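Local coordinates for protein AT-less polyketide synthase (Streptomyces platensis subsp. rosaceus, PDB 4TKT) that probably catalyses decarboxylative condensation of acyl chains with extender units as a ketosynthase domain of the isomigrastatin polyketide assembly line, at residues Ala109-Ser112 with Arg113-Arg117; Ala198-Arg202 with Gly203-Val207; Leu257-Leu261 with Ala262-Ala266; Tyr498-Gln501 with Val502-Ala506. One frame throughout, in Å; residues are numbered along the deposited sequence.

Interaction 1: residues Ala109-Ser112 with Arg113-Arg117; sequences AGYS and RGALR. With SO4 (sulfate ion), chain C.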
ATOM      1  N   ALA A 109       6.968  -8.787   0.822  1.00 36.33           N
ATOM      2  CA  ALA A 109       6.667  -9.921   1.688  1.00 34.71           C
ATOM      3  C   ALA A 109       7.734 -11.004   1.574  1.00 39.69           C
ATOM      4  O   ALA A 109       7.847 -11.869   2.442  1.00 41.84           O
ATOM      5  CB  ALA A 109       5.299 -10.492   1.356  1.00 32.19           C
ATOM      6  N   GLY A 110       8.516 -10.955   0.502  1.00 37.54           N
ATOM      7  CA  GLY A 110       9.543 -11.953   0.275  1.00 36.42           C
ATOM      8  C   GLY A 110       8.957 -13.223  -0.305  1.00 36.15           C
ATOM      9  O   GLY A 110       9.373 -14.327   0.039  1.00 42.23           O
ATOM     10  N   TYR A 111       7.982 -13.062  -1.189  1.00 36.50           N
ATOM     11  CA  TYR A 111       7.346 -14.199  -1.839  1.00 36.72           C
ATOM     12  C   TYR A 111       7.327 -14.061  -3.350  1.00 38.06           C
ATOM     13  O   TYR A 111       6.984 -13.008  -3.885  1.00 41.53           O
ATOM     14  CB  TYR A 111       5.912 -14.373  -1.338  1.00 33.35           C
ATOM     15  CG  TYR A 111       5.795 -15.143  -0.047  1.00 34.40           C
ATOM     16  CD1 TYR A 111       5.809 -16.531  -0.043  1.00 35.38           C
ATOM     17  CD2 TYR A 111       5.663 -14.484   1.167  1.00 34.53           C
ATOM     18  CE1 TYR A 111       5.699 -17.240   1.134  1.00 36.46           C
ATOM     19  CE2 TYR A 111       5.553 -15.184   2.351  1.00 35.60           C
ATOM     20  CZ  TYR A 111       5.571 -16.562   2.329  1.00 38.16           C
ATOM     21  OH  TYR A 111       5.462 -17.264   3.505  1.00 38.22           O
ATOM     22  N   SER A 112       7.698 -15.132  -4.038  1.00 39.26           N
ATOM     23  CA  SER A 112       7.427 -15.233  -5.462  1.00 34.08           C
ATOM     24  C   SER A 112       5.996 -15.727  -5.623  1.00 37.46           C
ATOM     25  O   SER A 112       5.389 -16.190  -4.656  1.00 35.81           O
ATOM     26  CB  SER A 112       8.411 -16.176  -6.148  1.00 35.00           C
ATOM     27  OG  SER A 112       8.271 -17.498  -5.659  1.00 39.60           O
ATOM     28  N   ARG A 113       5.459 -15.622  -6.834  1.00 43.29           N
ATOM     29  CA  ARG A 113       4.109 -16.099  -7.120  1.00 31.01           C
ATOM     30  C   ARG A 113       3.934 -17.562  -6.722  1.00 32.08           C
ATOM     31  O   ARG A 113       3.007 -17.907  -5.989  1.00 33.39           O
ATOM     32  CB  ARG A 113       3.783 -15.920  -8.602  1.00 30.36           C
ATOM     33  CG  ARG A 113       3.029 -14.644  -8.924  1.00 38.52           C
ATOM     34  CD  ARG A 113       3.724 -13.858 -10.016  1.00 41.50           C
ATOM     35  NE  ARG A 113       4.100 -14.705 -11.140  1.00 42.11           N
ATOM     36  CZ  ARG A 113       4.985 -14.355 -12.065  1.00 53.15           C
ATOM     37  NH1 ARG A 113       5.585 -13.174 -11.994  1.00 52.54           N
ATOM     38  NH2 ARG A 113       5.277 -15.187 -13.057  1.00 60.21           N
ATOM     39  N   GLY A 114       4.836 -18.413  -7.200  1.00 33.34           N
ATOM     40  CA  GLY A 114       4.761 -19.838  -6.932  1.00 34.58           C
ATOM     41  C   GLY A 114       4.878 -20.176  -5.462  1.00 47.04           C
ATOM     42  O   GLY A 114       4.141 -21.017  -4.947  1.00 51.68           O
ATOM     43  N   ALA A 115       5.808 -19.514  -4.782  1.00 35.73           N
ATOM     44  CA  ALA A 115       6.032 -19.757  -3.366  1.00 36.65           C
ATOM     45  C   ALA A 115       4.811 -19.351  -2.551  1.00 44.23           C
ATOM     46  O   ALA A 115       4.401 -20.062  -1.633  1.00 54.04           O
ATOM     47  CB  ALA A 115       7.265 -19.009  -2.886  1.00 37.29           C
ATOM     48  N   LEU A 116       4.230 -18.206  -2.896  1.00 38.05           N
ATOM     49  CA  LEU A 116       3.062 -17.703  -2.186  1.00 33.02           C
ATOM     50  C   LEU A 116       1.881 -18.661  -2.317  1.00 37.79           C
ATOM     51  O   LEU A 116       1.191 -18.933  -1.336  1.00 34.09           O
ATOM     52  CB  LEU A 116       2.675 -16.315  -2.696  1.00 31.47           C
ATOM     53  CG  LEU A 116       1.536 -15.627  -1.940  1.00 32.39           C
ATOM     54  CD1 LEU A 116       1.851 -15.545  -0.458  1.00 33.45           C
ATOM     55  CD2 LEU A 116       1.272 -14.241  -2.508  1.00 34.69           C
ATOM     56  N   ARG A 117       1.657 -19.176  -3.522  1.00 37.92           N
ATOM     57  CA  ARG A 117       0.578 -20.137  -3.742  1.00 32.86           C
ATOM     58  C   ARG A 117       0.788 -21.408  -2.921  1.00 41.29           C
ATOM     59  O   ARG A 117      -0.146 -21.911  -2.297  1.00 40.46           O
ATOM     60  CB  ARG A 117       0.456 -20.485  -5.225  1.00 32.67           C
ATOM     61  CG  ARG A 117       0.027 -19.318  -6.098  1.00 37.01           C
ATOM     62  CD  ARG A 117      -0.289 -19.767  -7.513  1.00 36.48           C
ATOM     63  NE  ARG A 117       0.874 -20.340  -8.184  1.00 39.79           N
ATOM     64  CZ  ARG A 117       1.667 -19.669  -9.015  1.00 39.72           C
ATOM     65  NH1 ARG A 117       1.427 -18.395  -9.286  1.00 30.63           N
ATOM     66  NH2 ARG A 117       2.702 -20.277  -9.577  1.00 43.03           N
TER
HETATM   67  S   SO4 C4002       1.798 -24.017  -8.542  1.00 78.22           S
HETATM   68  O1  SO4 C4002       1.742 -25.404  -8.991  1.00 79.67           O
HETATM   69  O2  SO4 C4002       2.411 -23.197  -9.584  1.00 72.69           O
HETATM   70  O3  SO4 C4002       2.597 -23.926  -7.322  1.00 79.59           O
HETATM   71  O4  SO4 C4002       0.444 -23.540  -8.274  1.00 76.81           O

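Interaction 2: residues Ala198-Arg202 with Gly203-Val207; sequences AALQR and GECGV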
ATOM      1  N   ALA A 198     -12.293 -11.650   6.748  1.00 34.31           N
ATOM      2  CA  ALA A 198     -13.398 -12.586   6.923  1.00 28.34           C
ATOM      3  C   ALA A 198     -13.162 -13.858   6.120  1.00 28.34           C
ATOM      4  O   ALA A 198     -13.427 -14.960   6.595  1.00 37.10           O
ATOM      5  CB  ALA A 198     -14.714 -11.938   6.517  1.00 27.89           C
ATOM      6  N   ALA A 199     -12.660 -13.695   4.899  1.00 31.01           N
ATOM      7  CA  ALA A 199     -12.384 -14.824   4.019  1.00 31.11           C
ATOM      8  C   ALA A 199     -11.278 -15.710   4.589  1.00 36.46           C
ATOM      9  O   ALA A 199     -11.361 -16.937   4.531  1.00 40.20           O
ATOM     10  CB  ALA A 199     -12.012 -14.334   2.629  1.00 26.14           C
ATOM     11  N   LEU A 200     -10.244 -15.079   5.137  1.00 33.88           N
ATOM     12  CA  LEU A 200      -9.140 -15.807   5.754  1.00 29.83           C
ATOM     13  C   LEU A 200      -9.602 -16.557   6.997  1.00 33.58           C
ATOM     14  O   LEU A 200      -9.249 -17.717   7.196  1.00 43.16           O
ATOM     15  CB  LEU A 200      -7.999 -14.854   6.111  1.00 29.20           C
ATOM     16  CG  LEU A 200      -7.254 -14.217   4.938  1.00 28.43           C
ATOM     17  CD1 LEU A 200      -6.278 -13.169   5.438  1.00 29.90           C
ATOM     18  CD2 LEU A 200      -6.531 -15.284   4.131  1.00 27.84           C
ATOM     19  N   GLN A 201     -10.389 -15.882   7.829  1.00 33.83           N
ATOM     20  CA  GLN A 201     -10.932 -16.479   9.046  1.00 36.88           C
ATOM     21  C   GLN A 201     -11.831 -17.669   8.721  1.00 40.51           C
ATOM     22  O   GLN A 201     -11.876 -18.652   9.461  1.00 41.42           O
ATOM     23  CB  GLN A 201     -11.711 -15.431   9.848  1.00 32.20           C
ATOM     24  CG  GLN A 201     -12.268 -15.932  11.174  1.00 46.19           C
ATOM     25  CD  GLN A 201     -13.232 -14.943  11.815  1.00 56.03           C
ATOM     26  OE1 GLN A 201     -14.088 -14.367  11.142  1.00 59.77           O
ATOM     27  NE2 GLN A 201     -13.091 -14.739  13.123  1.00 59.83           N
ATOM     28  N   ARG A 202     -12.535 -17.571   7.598  1.00 43.55           N
ATOM     29  CA  ARG A 202     -13.498 -18.585   7.184  1.00 42.94           C
ATOM     30  C   ARG A 202     -12.825 -19.737   6.441  1.00 38.98           C
ATOM     31  O   ARG A 202     -13.405 -20.812   6.286  1.00 34.10           O
ATOM     32  CB  ARG A 202     -14.572 -17.945   6.307  1.00 49.56           C
ATOM     33  CG  ARG A 202     -15.822 -18.772   6.096  1.00 57.84           C
ATOM     34  CD  ARG A 202     -16.813 -17.980   5.266  1.00 66.76           C
ATOM     35  NE  ARG A 202     -17.998 -18.751   4.915  1.00 76.35           N
ATOM     36  CZ  ARG A 202     -18.917 -18.338   4.049  1.00 80.08           C
ATOM     37  NH1 ARG A 202     -18.778 -17.166   3.445  1.00 74.73           N
ATOM     38  NH2 ARG A 202     -19.970 -19.097   3.783  1.00 87.36           N
ATOM     39  N   GLY A 203     -11.602 -19.504   5.977  1.00 38.98           N
ATOM     40  CA  GLY A 203     -10.842 -20.526   5.280  1.00 37.19           C
ATOM     41  C   GLY A 203     -11.088 -20.551   3.782  1.00 39.75           C
ATOM     42  O   GLY A 203     -10.814 -21.553   3.124  1.00 38.62           O
ATOM     43  N   GLU A 204     -11.600 -19.449   3.243  1.00 37.05           N
ATOM     44  CA  GLU A 204     -11.875 -19.353   1.813  1.00 34.38           C
ATOM     45  C   GLU A 204     -10.584 -19.264   1.003  1.00 35.70           C
ATOM     46  O   GLU A 204     -10.545 -19.650  -0.162  1.00 40.19           O
ATOM     47  CB  GLU A 204     -12.763 -18.144   1.513  1.00 34.94           C
ATOM     48  CG  GLU A 204     -14.083 -18.138   2.264  1.00 42.50           C
ATOM     49  CD  GLU A 204     -15.011 -17.031   1.801  1.00 52.82           C
ATOM     50  OE1 GLU A 204     -15.027 -16.737   0.587  1.00 48.67           O
ATOM     51  OE2 GLU A 204     -15.723 -16.453   2.651  1.00 62.54           O
ATOM     52  N   CYS A 205      -9.532 -18.745   1.625  1.00 38.87           N
ATOM     53  CA  CYS A 205      -8.212 -18.716   1.005  1.00 37.43           C
ATOM     54  C   CYS A 205      -7.123 -18.677   2.072  1.00 39.78           C
ATOM     55  O   CYS A 205      -7.389 -18.348   3.228  1.00 39.34           O
ATOM     56  CB  CYS A 205      -8.081 -17.524   0.051  1.00 37.65           C
ATOM     57  SG  CYS A 205      -8.559 -15.925   0.742  1.00 39.92           S
ATOM     58  N   GLY A 206      -5.902 -19.030   1.682  1.00 45.56           N
ATOM     59  CA  GLY A 206      -4.790 -19.099   2.614  1.00 29.49           C
ATOM     60  C   GLY A 206      -4.164 -17.743   2.866  1.00 33.56           C
ATOM     61  O   GLY A 206      -3.860 -17.388   4.003  1.00 33.38           O
ATOM     62  N   VAL A 207      -3.952 -16.987   1.795  1.00 33.35           N
ATOM     63  CA  VAL A 207      -3.471 -15.620   1.919  1.00 27.14           C
ATOM     64  C   VAL A 207      -4.404 -14.700   1.155  1.00 33.06           C
ATOM     65  O   VAL A 207      -5.173 -15.147   0.303  1.00 35.54           O
ATOM     66  CB  VAL A 207      -2.032 -15.452   1.387  1.00 27.09           C
ATOM     67  CG1 VAL A 207      -1.112 -16.484   2.013  1.00 29.58           C
ATOM     68  CG2 VAL A 207      -2.005 -15.558  -0.128  1.00 26.26           C
TER

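Interaction 3: residues Leu257-Leu261 with Ala262-Ala266; sequences LLRPL and ADAVA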
ATOM      1  N   LEU A 257      -0.512  -7.722   2.109  1.00 24.69           N
ATOM      2  CA  LEU A 257      -0.676  -9.165   2.024  1.00 29.76           C
ATOM      3  C   LEU A 257      -1.085  -9.685   3.395  1.00 31.91           C
ATOM      4  O   LEU A 257      -0.347  -9.532   4.368  1.00 29.47           O
ATOM      5  CB  LEU A 257       0.610  -9.841   1.544  1.00 25.45           C
ATOM      6  CG  LEU A 257       0.474 -11.294   1.078  1.00 28.84           C
ATOM      7  CD1 LEU A 257      -0.552 -11.408  -0.037  1.00 24.73           C
ATOM      8  CD2 LEU A 257       1.812 -11.846   0.619  1.00 26.19           C
ATOM      9  N   LEU A 258      -2.270 -10.285   3.471  1.00 33.13           N
ATOM     10  CA  LEU A 258      -2.826 -10.713   4.751  1.00 30.07           C
ATOM     11  C   LEU A 258      -2.773 -12.225   4.931  1.00 31.51           C
ATOM     12  O   LEU A 258      -2.870 -12.984   3.966  1.00 32.14           O
ATOM     13  CB  LEU A 258      -4.266 -10.223   4.890  1.00 26.58           C
ATOM     14  CG  LEU A 258      -4.446  -8.710   4.811  1.00 29.49           C
ATOM     15  CD1 LEU A 258      -5.896  -8.338   5.063  1.00 30.47           C
ATOM     16  CD2 LEU A 258      -3.527  -8.020   5.803  1.00 26.45           C
ATOM     17  N   ARG A 259      -2.644 -12.652   6.181  1.00 28.85           N
ATOM     18  CA  ARG A 259      -2.429 -14.055   6.501  1.00 30.70           C
ATOM     19  C   ARG A 259      -2.703 -14.325   7.981  1.00 34.71           C
ATOM     20  O   ARG A 259      -2.384 -13.492   8.827  1.00 36.74           O
ATOM     21  CB  ARG A 259      -0.995 -14.446   6.145  1.00 39.66           C
ATOM     22  CG  ARG A 259      -0.699 -15.912   6.264  1.00 43.34           C
ATOM     23  CD  ARG A 259       0.635 -16.252   5.643  1.00 36.60           C
ATOM     24  NE  ARG A 259       0.772 -17.693   5.489  1.00 40.13           N
ATOM     25  CZ  ARG A 259       1.889 -18.298   5.107  1.00 45.24           C
ATOM     26  NH1 ARG A 259       2.970 -17.577   4.846  1.00 42.20           N
ATOM     27  NH2 ARG A 259       1.923 -19.618   4.993  1.00 55.38           N
ATOM     28  N   PRO A 260      -3.316 -15.481   8.297  1.00 36.51           N
ATOM     29  CA  PRO A 260      -3.491 -15.875   9.700  1.00 33.46           C
ATOM     30  C   PRO A 260      -2.160 -15.884  10.444  1.00 40.20           C
ATOM     31  O   PRO A 260      -1.195 -16.466   9.951  1.00 40.65           O
ATOM     32  CB  PRO A 260      -4.077 -17.284   9.601  1.00 34.10           C
ATOM     33  CG  PRO A 260      -4.787 -17.295   8.297  1.00 32.73           C
ATOM     34  CD  PRO A 260      -3.975 -16.424   7.376  1.00 31.56           C
ATOM     35  N   LEU A 261      -2.121 -15.244  11.609  1.00 42.06           N
ATOM     36  CA  LEU A 261      -0.881 -15.033  12.353  1.00 36.52           C
ATOM     37  C   LEU A 261      -0.089 -16.316  12.593  1.00 45.11           C
ATOM     38  O   LEU A 261       1.135 -16.323  12.479  1.00 47.07           O
ATOM     39  CB  LEU A 261      -1.186 -14.362  13.694  1.00 37.48           C
ATOM     40  CG  LEU A 261       0.025 -13.982  14.546  1.00 38.73           C
ATOM     41  CD1 LEU A 261       1.008 -13.155  13.737  1.00 37.80           C
ATOM     42  CD2 LEU A 261      -0.422 -13.222  15.779  1.00 39.57           C
ATOM     43  N   ALA A 262      -0.790 -17.396  12.920  1.00 44.63           N
ATOM     44  CA  ALA A 262      -0.141 -18.675  13.187  1.00 45.93           C
ATOM     45  C   ALA A 262       0.631 -19.175  11.969  1.00 44.74           C
ATOM     46  O   ALA A 262       1.737 -19.701  12.096  1.00 49.42           O
ATOM     47  CB  ALA A 262      -1.168 -19.708  13.620  1.00 41.00           C
ATOM     48  N   ASP A 263       0.040 -19.001  10.791  1.00 39.68           N
ATOM     49  CA  ASP A 263       0.647 -19.459   9.547  1.00 37.63           C
ATOM     50  C   ASP A 263       1.856 -18.609   9.173  1.00 40.15           C
ATOM     51  O   ASP A 263       2.852 -19.124   8.666  1.00 42.13           O
ATOM     52  CB  ASP A 263      -0.383 -19.438   8.417  1.00 42.87           C
ATOM     53  CG  ASP A 263      -1.640 -20.209   8.765  1.00 50.33           C
ATOM     54  OD1 ASP A 263      -1.747 -20.675   9.917  1.00 53.06           O
ATOM     55  OD2 ASP A 263      -2.527 -20.336   7.895  1.00 55.69           O
ATOM     56  N   ALA A 264       1.768 -17.306   9.419  1.00 36.12           N
ATOM     57  CA  ALA A 264       2.882 -16.408   9.136  1.00 42.79           C
ATOM     58  C   ALA A 264       4.061 -16.708  10.054  1.00 45.96           C
ATOM     59  O   ALA A 264       5.206 -16.772   9.608  1.00 51.48           O
ATOM     60  CB  ALA A 264       2.452 -14.960   9.283  1.00 34.85           C
ATOM     61  N   VAL A 265       3.773 -16.890  11.338  1.00 46.94           N
ATOM     62  CA  VAL A 265       4.803 -17.213  12.317  1.00 47.74           C
ATOM     63  C   VAL A 265       5.488 -18.533  11.971  1.00 50.11           C
ATOM     64  O   VAL A 265       6.713 -18.637  12.021  1.00 49.29           O
ATOM     65  CB  VAL A 265       4.221 -17.283  13.745  1.00 45.64           C
ATOM     66  CG1 VAL A 265       5.215 -17.916  14.701  1.00 44.25           C
ATOM     67  CG2 VAL A 265       3.831 -15.894  14.223  1.00 41.46           C
ATOM     68  N   ALA A 266       4.691 -19.529  11.596  1.00 54.62           N
ATOM     69  CA  ALA A 266       5.217 -20.853  11.266  1.00 42.53           C
ATOM     70  C   ALA A 266       6.071 -20.842  10.000  1.00 45.59           C
ATOM     71  O   ALA A 266       6.952 -21.687   9.830  1.00 52.78           O
ATOM     72  CB  ALA A 266       4.076 -21.848  11.113  1.00 42.50           C
TER
HETATM   73  O   HOH W   1      -1.741 -18.840   5.260  1.00 35.41           O

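Interaction 4: residues Tyr498-Gln501 with Val502-Ala506; sequences YTLQ and VGREA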
ATOM      1  N   TYR A 498      18.890 -15.016   1.242  1.00 38.09           N
ATOM      2  CA  TYR A 498      17.706 -15.862   1.347  1.00 43.19           C
ATOM      3  C   TYR A 498      16.482 -15.188   0.732  1.00 42.75           C
ATOM      4  O   TYR A 498      15.724 -15.815  -0.014  1.00 43.29           O
ATOM      5  CB  TYR A 498      17.433 -16.215   2.811  1.00 38.42           C
ATOM      6  CG  TYR A 498      16.206 -17.073   3.017  1.00 45.57           C
ATOM      7  CD1 TYR A 498      16.224 -18.427   2.711  1.00 44.97           C
ATOM      8  CD2 TYR A 498      15.032 -16.531   3.526  1.00 38.06           C
ATOM      9  CE1 TYR A 498      15.106 -19.218   2.899  1.00 46.53           C
ATOM     10  CE2 TYR A 498      13.908 -17.313   3.719  1.00 37.94           C
ATOM     11  CZ  TYR A 498      13.950 -18.656   3.403  1.00 49.75           C
ATOM     12  OH  TYR A 498      12.837 -19.443   3.590  1.00 48.94           O
ATOM     13  N   THR A 499      16.301 -13.909   1.044  1.00 37.12           N
ATOM     14  CA  THR A 499      15.176 -13.139   0.528  1.00 36.54           C
ATOM     15  C   THR A 499      15.195 -13.074  -0.999  1.00 45.13           C
ATOM     16  O   THR A 499      14.165 -13.251  -1.648  1.00 45.37           O
ATOM     17  CB  THR A 499      15.168 -11.703   1.100  1.00 36.76           C
ATOM     18  OG1 THR A 499      15.073 -11.751   2.531  1.00 43.38           O
ATOM     19  CG2 THR A 499      13.991 -10.913   0.556  1.00 36.18           C
ATOM     20  N   LEU A 500      16.371 -12.840  -1.570  1.00 36.18           N
ATOM     21  CA  LEU A 500      16.498 -12.697  -3.018  1.00 40.72           C
ATOM     22  C   LEU A 500      16.407 -14.031  -3.754  1.00 35.58           C
ATOM     23  O   LEU A 500      16.157 -14.070  -4.960  1.00 35.24           O
ATOM     24  CB  LEU A 500      17.814 -12.004  -3.362  1.00 39.85           C
ATOM     25  CG  LEU A 500      17.878 -10.543  -2.927  1.00 36.39           C
ATOM     26  CD1 LEU A 500      19.275  -9.983  -3.118  1.00 43.52           C
ATOM     27  CD2 LEU A 500      16.859  -9.731  -3.706  1.00 35.92           C
ATOM     28  N   GLN A 501      16.605 -15.122  -3.025  1.00 37.69           N
ATOM     29  CA  GLN A 501      16.536 -16.450  -3.622  1.00 37.69           C
ATOM     30  C   GLN A 501      15.101 -16.951  -3.718  1.00 40.62           C
ATOM     31  O   GLN A 501      14.603 -17.228  -4.810  1.00 41.56           O
ATOM     32  CB  GLN A 501      17.382 -17.441  -2.819  1.00 36.34           C
ATOM     33  CG  GLN A 501      18.876 -17.323  -3.061  1.00 36.65           C
ATOM     34  CD  GLN A 501      19.685 -18.162  -2.097  1.00 43.93           C
ATOM     35  OE1 GLN A 501      19.165 -19.093  -1.482  1.00 49.69           O
ATOM     36  NE2 GLN A 501      20.964 -17.831  -1.953  1.00 41.13           N
ATOM     37  N   VAL A 502      14.437 -17.054  -2.573  1.00 44.42           N
ATOM     38  CA  VAL A 502      13.121 -17.681  -2.513  1.00 47.95           C
ATOM     39  C   VAL A 502      11.990 -16.650  -2.599  1.00 41.80           C
ATOM     40  O   VAL A 502      10.818 -17.007  -2.730  1.00 47.51           O
ATOM     41  CB  VAL A 502      12.980 -18.519  -1.220  1.00 47.96           C
ATOM     42  CG1 VAL A 502      12.796 -17.614  -0.015  1.00 46.71           C
ATOM     43  CG2 VAL A 502      11.836 -19.523  -1.338  1.00 55.11           C
ATOM     44  N   GLY A 503      12.344 -15.369  -2.554  1.00 39.82           N
ATOM     45  CA  GLY A 503      11.347 -14.312  -2.565  1.00 34.52           C
ATOM     46  C   GLY A 503      11.291 -13.490  -3.839  1.00 42.13           C
ATOM     47  O   GLY A 503      10.650 -12.439  -3.878  1.00 39.25           O
ATOM     48  N   ARG A 504      11.965 -13.958  -4.884  1.00 34.15           N
ATOM     49  CA  ARG A 504      11.925 -13.281  -6.175  1.00 33.91           C
ATOM     50  C   ARG A 504      11.700 -14.277  -7.306  1.00 37.30           C
ATOM     51  O   ARG A 504      12.078 -15.445  -7.202  1.00 39.65           O
ATOM     52  CB  ARG A 504      13.218 -12.501  -6.425  1.00 34.19           C
ATOM     53  CG  ARG A 504      13.474 -11.357  -5.454  1.00 34.41           C
ATOM     54  CD  ARG A 504      12.433 -10.259  -5.586  1.00 34.13           C
ATOM     55  NE  ARG A 504      12.800  -9.064  -4.828  1.00 43.93           N
ATOM     56  CZ  ARG A 504      12.514  -8.872  -3.544  1.00 43.36           C
ATOM     57  NH1 ARG A 504      11.859  -9.801  -2.859  1.00 34.50           N
ATOM     58  NH2 ARG A 504      12.888  -7.752  -2.942  1.00 44.24           N
ATOM     59  N   GLU A 505      11.079 -13.807  -8.383  1.00 38.20           N
ATOM     60  CA  GLU A 505      10.876 -14.623  -9.575  1.00 42.71           C
ATOM     61  C   GLU A 505      12.181 -14.769 -10.346  1.00 44.54           C
ATOM     62  O   GLU A 505      12.880 -13.783 -10.585  1.00 45.62           O
ATOM     63  CB  GLU A 505       9.814 -14.005 -10.486  1.00 50.54           C
ATOM     64  CG  GLU A 505       8.559 -13.541  -9.772  1.00 64.44           C
ATOM     65  CD  GLU A 505       7.641 -14.685  -9.403  1.00 73.14           C
ATOM     66  OE1 GLU A 505       7.814 -15.790  -9.961  1.00 77.46           O
ATOM     67  OE2 GLU A 505       6.747 -14.474  -8.556  1.00 72.54           O
ATOM     68  N   ALA A 506      12.510 -15.994 -10.734  1.00 45.22           N
ATOM     69  CA  ALA A 506      13.681 -16.226 -11.571  1.00 34.29           C
ATOM     70  C   ALA A 506      13.379 -15.813 -13.009  1.00 46.32           C
ATOM     71  O   ALA A 506      12.664 -16.512 -13.724  1.00 48.42           O
ATOM     72  CB  ALA A 506      14.103 -17.682 -11.507  1.00 34.54           C
TER

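Interaction 1: residues Ala109-Ser112 with Arg113-Arg117
L116 N donates to S112 O over 2.9 Å with an N-H...O angle of 160°, closing the first turn of helix 113-121 directly after a loop in which G110 has positive phi. S112 holds the N-cap position: with OG set between its own backbone N and carbonyl carbon (chi1 64°), OG comes 3.3 Å from A115 N, a weak capping bond, and also touches A115 CB. Y111 lays its ring against the same turn. L116 CD1 stands over one face of the ring, 4.2 Å from the centroid and 18° off the normal, a CH-pi contact between side chains that cross at about a right angle, while A115 C lies at the ring edge. Helix 93-109 ends in a Schellman motif, with G110 as its C-prime residue, two residues before the next helix is capped. The Y111 hydroxyl binds D269. R113 O and G114 CA lie under the rim of one R117 guanidinium face. R117 NH1 donates to L173 O; NE reaches O4 of a sulfate ion, probably from the crystallisation liquor, at 3.2 Å, and NH2 its O2 at 2.9 Å. A methionine here would probably leave L173 O without its NH1 donor and the sulfate without this two-pronged grip.

Interaction 2: residues Ala198-Arg202 with Gly203-Val207
R202 sends its chain out with CG anti to the backbone N (chi1 -165°) and stays extended as far as NE, whereas E204 turns CG beside its own backbone N (chi1 -57°) and then runs straight; the two side chains meet beside the last turn of helix 188-202. Their contact is a salt bridge: R202 NH1 lies 3.2 Å from E204 OE2, as a weak, bent hydrogen bond. The same carboxylate oxygen sits 3.2 Å from R202 CD, and the guanidinium and carboxylate planes stand 87° apart, far from a flat two-bond pairing. With alanine in place of E204, the R202 guanidinium would probably lose this counter-charge and turn more freely. Next to the pair, E204 CB and A199 CB touch at 4.0 Å. A199 O accepts from E204 N at 2.8 Å and more weakly from G203 N and R202 N, and G203 N also makes a weak bond to L200 O. The end of L200 comes back to the loop, its CD2 3.3 Å from C205 O and against C205 SG, while its other neighbours include L258 of strand 252-260. G203 has positive phi, and a CB there would clash with R202 O. With this glycine at C-prime, the E204 N bond and the G203 N bond to L200 make up the Schellman motif, which here ends helix 188-202 and turns the chain toward strand 208-214.

Interaction 3: residues Leu257-Leu261 with Ala262-Ala266
The strand-to-helix corner at P260 joins strand 252-260 to helix 261-266; the axes of segments 257-260 and 262-266 lie at 97°. P260 stands at the N-cap position, and its carbonyl takes the first helical bond, from A264 N at 3.1 Å, in the carbonyl plane, and a weak one from D263 N at 2.9 Å. One residue on, V265 N donates to L261 O at 2.9 Å, and L261 CD1 packs on V265 CG2. From the strand, R259 extends fully, CG anti to its backbone N (chi1 -173°), which carries the guanidinium alongside the helix until D263 O stands over the centre of one face, 3.7 Å above the plane. The charges of R259 and D263 do not touch. A water bridges them instead, accepting from R259 NE at 2.8 Å and donating to D263 OD2 at 3.1 Å. Beside the water, D263 OD2 lies against P260 CB and CG. The far end of R259 is held by salt bridges to D267 (NH2) and D269 (NH1), which lie in the loop that follows helix 261-266. The whole is a strand-to-helix corner at the end of an inner strand of the mixed sheet of the thiolase-like fold.

Interaction 4: residues Tyr498-Gln501 with Val502-Ala506
V502 and R504 carry most of this contact, at the point where helix 493-502 gives way to loop. V502 N donates almost straight to Y498 O, at 3.1 Å and 176°. V502 CG1 lies between the backbone N and the carbonyl carbon (chi1 74°), which drops it over one face of the Y498 ring. There it makes a CH-pi contact 4.0 Å from the centroid and 19° off the normal, with Y498 CZ nearest among the ring atoms at 3.8 Å. The ring also meets H591 edge-to-face. R504 bends at chi2 and returns to the helix. Its CB rests 3.6 Å from L500 O and its CG lies 4.1 Å from L500 CD2, and this methyl stands over the rim of one guanidinium face. R504 NH1 donates to G503 O at 3.1 Å; that oxygen lies in the guanidinium plane, although NH1 sits well above the carbonyl plane. T499 CG2 runs beside the same arm, and R504 NH2 adds a weak bond to P603 O. Between V502 and R504, G503 N bonds weakly to T499 O at 2.9 Å; a CB on G503 would collide with T499 O. The Q501 amide is anchored on V461 O and H591. This is a helix C-terminus at which G503 is the first residue to leave helical geometry, within the RhiE-like KS-MAT linker domain.

In the fold
All four contacts are local, lie in series along the chain, and neither nest nor cross. Interaction 1 closes the loop between helices 93-109 and 113-121; interaction 2 turns helix 188-202 toward strand 208-214; interaction 3 bends strand 252-260 into helix 261-266. These three meet in space: L116 of interaction 1 packs on V207 of interaction 2 and on L257 of interaction 3, the Y111 hydroxyl approaches R259, and G206 lies against P260. Interaction 4, from the linker region, touches interaction 1 alone, with S112 against R504 and E505, and its nearest atoms stay about 9 Å from interaction 3. Interaction 1 thus sits where the ketosynthase sheet and the linker domain meet.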